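Cag pathogenicity island protein (Cag10) (PDB 6IQT) is the VirB8 homologue of the Helicobacter pylori Cag type IV secretion system, probably serving as a self-associating structural component of that membrane-spanning machine. Local coordinates at residues S33-S36 with K37-L41; D52-D55 with Q56-Y60; C61-S64 with F65-Q68. One frame throughout, in Å; residues are numbered along the deposited sequence.

Contact 1. Residues S33-S36 with K37-L41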
# COMPACT_ATOMS: atom_id res chain seq x y z
N SER A 33 18.93 -2.29 -5.58
CA SER A 33 19.67 -1.25 -4.86
C SER A 33 18.88 0.05 -4.79
O SER A 33 18.85 0.72 -3.74
CB SER A 33 21.03 -0.99 -5.53
OG SER A 33 21.83 -2.15 -5.51
N ALA A 34 18.29 0.46 -5.91
CA ALA A 34 17.49 1.68 -5.92
C ALA A 34 16.29 1.55 -4.99
O ALA A 34 15.96 2.49 -4.24
CB ALA A 34 17.03 1.99 -7.35
N THR A 35 15.64 0.39 -5.00
CA THR A 35 14.47 0.18 -4.17
C THR A 35 14.84 0.23 -2.69
O THR A 35 14.10 0.82 -1.89
CB THR A 35 13.80 -1.15 -4.52
OG1 THR A 35 13.42 -1.13 -5.90
CG2 THR A 35 12.54 -1.36 -3.69
N SER A 36 15.98 -0.35 -2.32
CA SER A 36 16.41 -0.31 -0.93
C SER A 36 16.71 1.12 -0.48
O SER A 36 16.34 1.51 0.64
CB SER A 36 17.64 -1.21 -0.76
OG SER A 36 18.13 -1.12 0.55
N LYS A 37 17.36 1.90 -1.34
CA LYS A 37 17.63 3.30 -1.01
C LYS A 37 16.33 4.09 -0.87
O LYS A 37 16.17 4.89 0.06
CB LYS A 37 18.53 3.91 -2.08
CG LYS A 37 19.12 5.30 -1.71
CD LYS A 37 19.59 5.31 -0.25
CE LYS A 37 20.54 6.48 0.04
NZ LYS A 37 21.05 6.45 1.44
N PHE A 38 15.38 3.85 -1.77
CA PHE A 38 14.08 4.51 -1.73
C PHE A 38 13.33 4.18 -0.45
O PHE A 38 12.77 5.07 0.20
CB PHE A 38 13.27 4.09 -2.96
CG PHE A 38 11.84 4.58 -2.96
CD1 PHE A 38 11.54 5.88 -3.35
CD2 PHE A 38 10.81 3.74 -2.57
CE1 PHE A 38 10.22 6.33 -3.37
CE2 PHE A 38 9.49 4.19 -2.57
CZ PHE A 38 9.20 5.49 -2.98
N VAL A 39 13.32 2.90 -0.06
CA VAL A 39 12.64 2.48 1.17
C VAL A 39 13.27 3.17 2.37
O VAL A 39 12.57 3.66 3.27
CB VAL A 39 12.69 0.95 1.32
CG1 VAL A 39 12.45 0.54 2.77
CG2 VAL A 39 11.67 0.28 0.37
N SER A 40 14.61 3.17 2.42
CA SER A 40 15.33 3.85 3.50
C SER A 40 14.97 5.34 3.56
O SER A 40 14.71 5.88 4.65
CB SER A 40 16.83 3.66 3.29
OG SER A 40 17.54 4.29 4.33
N LEU A 41 14.92 6.02 2.41
CA LEU A 41 14.62 7.45 2.39
C LEU A 41 13.17 7.72 2.79
O LEU A 41 12.89 8.69 3.52
CB LEU A 41 14.90 8.03 1.01
CG LEU A 41 16.36 8.12 0.55
CD1 LEU A 41 16.36 8.36 -0.94
CD2 LEU A 41 17.10 9.23 1.29
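The carbonyl oxygen of T35 takes one backbone bond and is flanked by aliphatic carbons of F38 and V39. V39 N donates to T35 O at 2.9 Å with an N-H...O angle of 162°, and V39 CG2 rests on the same T35 O at 3.4 Å. With CG1 of V39 anti to the backbone N (chi1 160°), CG2 falls beside that N and is thereby turned back over the preceding turn. F38 adds its CB, 3.5 Å from T35 O, and the oxygen lies at the edge of the F38 ring, close to its plane. One residue earlier, F38 N bonds to A34 O at 2.9 Å; K37 N to S33 O and S40 N to S36 O complete an unbroken i to i+4 series.

The buried side chains point off the helix into the fold. T35 and V39 pack on I90 of strand 84-98 and F109 of strand 105-117, while F38 reaches V156 of strand 154-163. T35 OG1, buried with them, is satisfied by V31 O of its own helix. K37 and S33 lie on the exposed face. This is a regular amphipathic alpha-helix laid against the antiparallel sheet of the VirB8 domain, NTF2-like in fold, of a protein that also carries a transmembrane helix.

Contact 2. Residues D52-D55 with Q56-Y60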
# COMPACT_ATOMS: atom_id res chain seq x y z
N ASP A 52 18.10 17.31 3.23
CA ASP A 52 18.80 16.45 2.28
C ASP A 52 18.00 15.18 2.01
O ASP A 52 17.95 14.69 0.87
CB ASP A 52 20.20 16.11 2.80
CG ASP A 52 21.12 17.35 2.95
OD1 ASP A 52 20.89 18.37 2.26
OD2 ASP A 52 22.08 17.29 3.75
N ARG A 53 17.34 14.64 3.05
CA ARG A 53 16.51 13.45 2.87
C ARG A 53 15.37 13.71 1.90
O ARG A 53 15.13 12.91 0.98
CB ARG A 53 15.96 12.96 4.22
CG ARG A 53 15.02 11.72 4.07
CD ARG A 53 14.37 11.29 5.38
NE ARG A 53 15.38 10.93 6.37
CZ ARG A 53 15.91 9.72 6.49
NH1 ARG A 53 15.52 8.71 5.71
NH2 ARG A 53 16.84 9.52 7.41
N LYS A 54 14.67 14.84 2.05
CA LYS A 54 13.58 15.16 1.13
C LYS A 54 14.08 15.35 -0.30
O LYS A 54 13.43 14.89 -1.26
CB LYS A 54 12.82 16.41 1.61
CG LYS A 54 11.74 16.92 0.64
CD LYS A 54 12.27 18.07 -0.24
CE LYS A 54 11.19 18.64 -1.17
NZ LYS A 54 11.66 19.68 -2.12
N ASP A 55 15.21 16.04 -0.49
CA ASP A 55 15.75 16.24 -1.83
C ASP A 55 16.11 14.92 -2.51
O ASP A 55 15.85 14.74 -3.71
CB ASP A 55 16.99 17.14 -1.77
CG ASP A 55 16.65 18.62 -1.63
OD1 ASP A 55 15.52 19.02 -2.01
OD2 ASP A 55 17.52 19.38 -1.15
N GLN A 56 16.74 14.01 -1.77
CA GLN A 56 17.09 12.71 -2.36
C GLN A 56 15.85 11.91 -2.69
O GLN A 56 15.73 11.36 -3.79
CB GLN A 56 18.01 11.95 -1.41
CG GLN A 56 19.45 12.49 -1.41
CD GLN A 56 20.44 11.51 -0.78
OE1 GLN A 56 20.19 10.31 -0.77
NE2 GLN A 56 21.53 12.03 -0.24
N LEU A 57 14.89 11.86 -1.76
CA LEU A 57 13.64 11.13 -2.00
C LEU A 57 12.94 11.60 -3.28
O LEU A 57 12.51 10.78 -4.11
CB LEU A 57 12.72 11.31 -0.79
CG LEU A 57 11.31 10.72 -0.91
CD1 LEU A 57 11.38 9.24 -1.22
CD2 LEU A 57 10.53 10.95 0.39
N MSE A 58 12.81 12.91 -3.45
CA MSE A 58 12.22 13.53 -4.63
C MSE A 58 12.85 13.00 -5.95
O MSE A 58 12.16 12.78 -6.95
CB MSE A 58 12.42 15.05 -4.54
CG MSE A 58 11.54 15.71 -3.50
SE MSE A 58 9.67 15.20 -3.78
CE MSE A 58 9.43 14.07 -2.22
N GLN A 59 14.16 12.76 -5.91
CA GLN A 59 14.91 12.28 -7.07
C GLN A 59 14.53 10.85 -7.48
O GLN A 59 14.75 10.47 -8.63
CB GLN A 59 16.41 12.31 -6.77
CG GLN A 59 17.01 13.67 -6.84
CD GLN A 59 17.49 13.97 -8.22
OE1 GLN A 59 18.65 13.70 -8.56
NE2 GLN A 59 16.60 14.48 -9.07
N TYR A 60 13.97 10.08 -6.56
CA TYR A 60 13.53 8.72 -6.84
C TYR A 60 12.07 8.62 -7.24
O TYR A 60 11.57 7.50 -7.41
CB TYR A 60 13.78 7.82 -5.62
CG TYR A 60 15.19 7.38 -5.54
CD1 TYR A 60 15.62 6.25 -6.22
CD2 TYR A 60 16.13 8.12 -4.82
CE1 TYR A 60 16.94 5.85 -6.16
CE2 TYR A 60 17.45 7.73 -4.76
CZ TYR A 60 17.85 6.59 -5.44
OH TYR A 60 19.16 6.18 -5.39
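The backbone keeps alpha-helical angles from D52 to M58 and is held by three sound i to i+4 bonds, Q56 N to D52 O, L57 N to R53 O and M58 N to K54 O. L57 N lies 2.9 Å from R53 O, with an N-H...O angle of 168°. This is the last part of helix 50-59, which packs against helices 30-43 and 66-80 in the VirB8 domain, consistent with its NTF2-like family. The regular pattern fails at the C-terminal end: Q59 N reaches D55 O only weakly, at 3.4 Å and 143°, and Y60 N turns instead to L57 O at 2.9 Å, an i to i+3 bond.

Between side chains the contact is carried by K54 and M58, one turn apart. Their chains cross obliquely, K54 CE meeting M58 CG at 3.8 Å. K54 bends at chi2 (-97°), which carries its aliphatic part along the helix toward the selenomethionine, and its ammonium group forms a long salt bridge with the adjacent D55 carboxylate, NZ to OD1 3.9 Å. The pair faces helix 66-80, where K54 touches M70 and F73 and M58 touches A69.

Other side chains look elsewhere. L57 is buried against F38 of helix 30-43, and Y60 packs on K37 and F38 there. R53 NH1 makes a weak bond to L41 O. Q56 and Q59 send their CG atoms back over the carbonyls one turn earlier, D52 O and D55 O, each at 3.5 Å. Tighter than either is the approach of M58 CG to K54 O, at 3.0 Å.

Contact 3. Residues C61-S64 with F65-Q68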
# COMPACT_ATOMS: atom_id res chain seq x y z
N CYS A 61 11.36 9.74 -7.37
CA CYS A 61 9.92 9.74 -7.62
C CYS A 61 9.61 10.38 -8.97
O CYS A 61 10.13 11.46 -9.29
CB CYS A 61 9.18 10.52 -6.52
SG CYS A 61 9.35 9.88 -4.84
N ASP A 62 8.77 9.73 -9.76
CA ASP A 62 8.19 10.43 -10.90
C ASP A 62 7.46 11.68 -10.41
O ASP A 62 6.97 11.74 -9.28
CB ASP A 62 7.23 9.52 -11.66
CG ASP A 62 6.64 10.20 -12.89
OD1 ASP A 62 7.38 10.38 -13.88
OD2 ASP A 62 5.45 10.60 -12.86
N VAL A 63 7.40 12.69 -11.28
CA VAL A 63 6.68 13.92 -10.92
C VAL A 63 5.27 13.60 -10.44
O VAL A 63 4.79 14.21 -9.47
CB VAL A 63 6.67 14.91 -12.11
CG1 VAL A 63 5.96 14.30 -13.32
CG2 VAL A 63 6.01 16.23 -11.69
N SER A 64 4.61 12.61 -11.05
CA SER A 64 3.24 12.28 -10.66
C SER A 64 3.15 11.64 -9.28
O SER A 64 2.04 11.54 -8.74
CB SER A 64 2.59 11.36 -11.69
OG SER A 64 3.22 10.09 -11.75
N PHE A 65 4.27 11.22 -8.69
CA PHE A 65 4.26 10.60 -7.37
C PHE A 65 4.86 11.48 -6.28
O PHE A 65 4.77 11.12 -5.10
CB PHE A 65 5.00 9.25 -7.44
CG PHE A 65 4.98 8.46 -6.17
CD1 PHE A 65 3.78 7.93 -5.69
CD2 PHE A 65 6.14 8.28 -5.43
CE1 PHE A 65 3.75 7.22 -4.49
CE2 PHE A 65 6.11 7.57 -4.24
CZ PHE A 65 4.92 7.04 -3.77
N GLN A 66 5.45 12.63 -6.62
CA GLN A 66 6.24 13.38 -5.64
C GLN A 66 5.38 13.93 -4.51
O GLN A 66 5.84 14.00 -3.35
CB GLN A 66 6.98 14.52 -6.36
CG GLN A 66 8.19 14.02 -7.09
CD GLN A 66 8.93 15.09 -7.84
OE1 GLN A 66 8.38 16.15 -8.14
NE2 GLN A 66 10.20 14.83 -8.13
N THR A 67 4.13 14.28 -4.80
CA THR A 67 3.26 14.79 -3.76
C THR A 67 2.95 13.74 -2.71
O THR A 67 3.00 14.02 -1.50
CB THR A 67 1.97 15.31 -4.40
OG1 THR A 67 2.28 16.52 -5.10
CG2 THR A 67 0.94 15.57 -3.35
N GLN A 68 2.66 12.51 -3.13
CA GLN A 68 2.38 11.47 -2.16
C GLN A 68 3.62 11.12 -1.33
O GLN A 68 3.53 10.89 -0.11
CB GLN A 68 1.83 10.24 -2.88
CG GLN A 68 1.58 9.04 -1.99
CD GLN A 68 0.50 9.29 -0.97
OE1 GLN A 68 -0.28 10.25 -1.08
NE2 GLN A 68 0.45 8.45 0.04
O HOH W 1 3.01 14.57 -7.28
O HOH W 2 1.63 12.26 -5.82
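An Asx turn at D62 opens the entry to helix 66-80, following the loop from helix 50-59. Both donors of S64 converge on D62 OD2: the backbone N at 2.8 Å, coming from above the carboxylate plane, and OG at a very short 2.5 Å, close to that plane on the anti side. S64 OG sits between its backbone N and carbonyl carbon (chi1 66°), the rotation that brings it to the carboxylate. The same hydroxyl also bonds to N48 ND2 of the second subunit, so the turn borders the contact between subunits.

The D62 carbonyl takes part as well. F65 N donates to D62 O at 2.8 Å, an i to i+3 bond, as in a tight turn, its donor standing well above the carbonyl plane; the next bond, Q66 N to V63 O, is weak. Two waters then bridge pairs with i to i+4 spacing at the start of the helix: water 1 passes a hydrogen to V63 O and accepts from T67 N, and water 2 does likewise between S64 O and Q68 N.

On the buried side, C61 SG approaches the F65 ring at its edge, 3.6 Å from CD2 and 4.9 Å from the ring centroid, 77° off the ring normal. F65 CG lies anti to its backbone N (chi1 -176°), which directs the ring toward F38, V156 and I159. The extended Q66 chain passes C61 CB with its CG, at 3.7 Å, and its NE2 donates to M58 O. Together these are features of an N-terminal helix entry: Asx turn, water-bridged first turn and Cys sulfur-aromatic contact.

In the fold
The centres of contacts 1, 2 and 3 lie about 5, 10 and 13 Å from the centre of the chain; contacts 1 and 3 are partly buried, contact 2 is a surface contact. Contacts 1 and 2 each stay within one helix, whereas contact 3 joins a loop to the start of helix 66-80. Hydrophobic packing and polar bonds both link them: the F38 ring meets Y60, C61 and F65, and M58 O of contact 2 accepts from Q66 NE2 of contact 3. Main-chain i to i+4 bonds run through contacts 1 and 2; contact 2 adds a lysine and selenomethionine pair, and contact 3, alone in reaching the second subunit, depends on a carboxylate and waters.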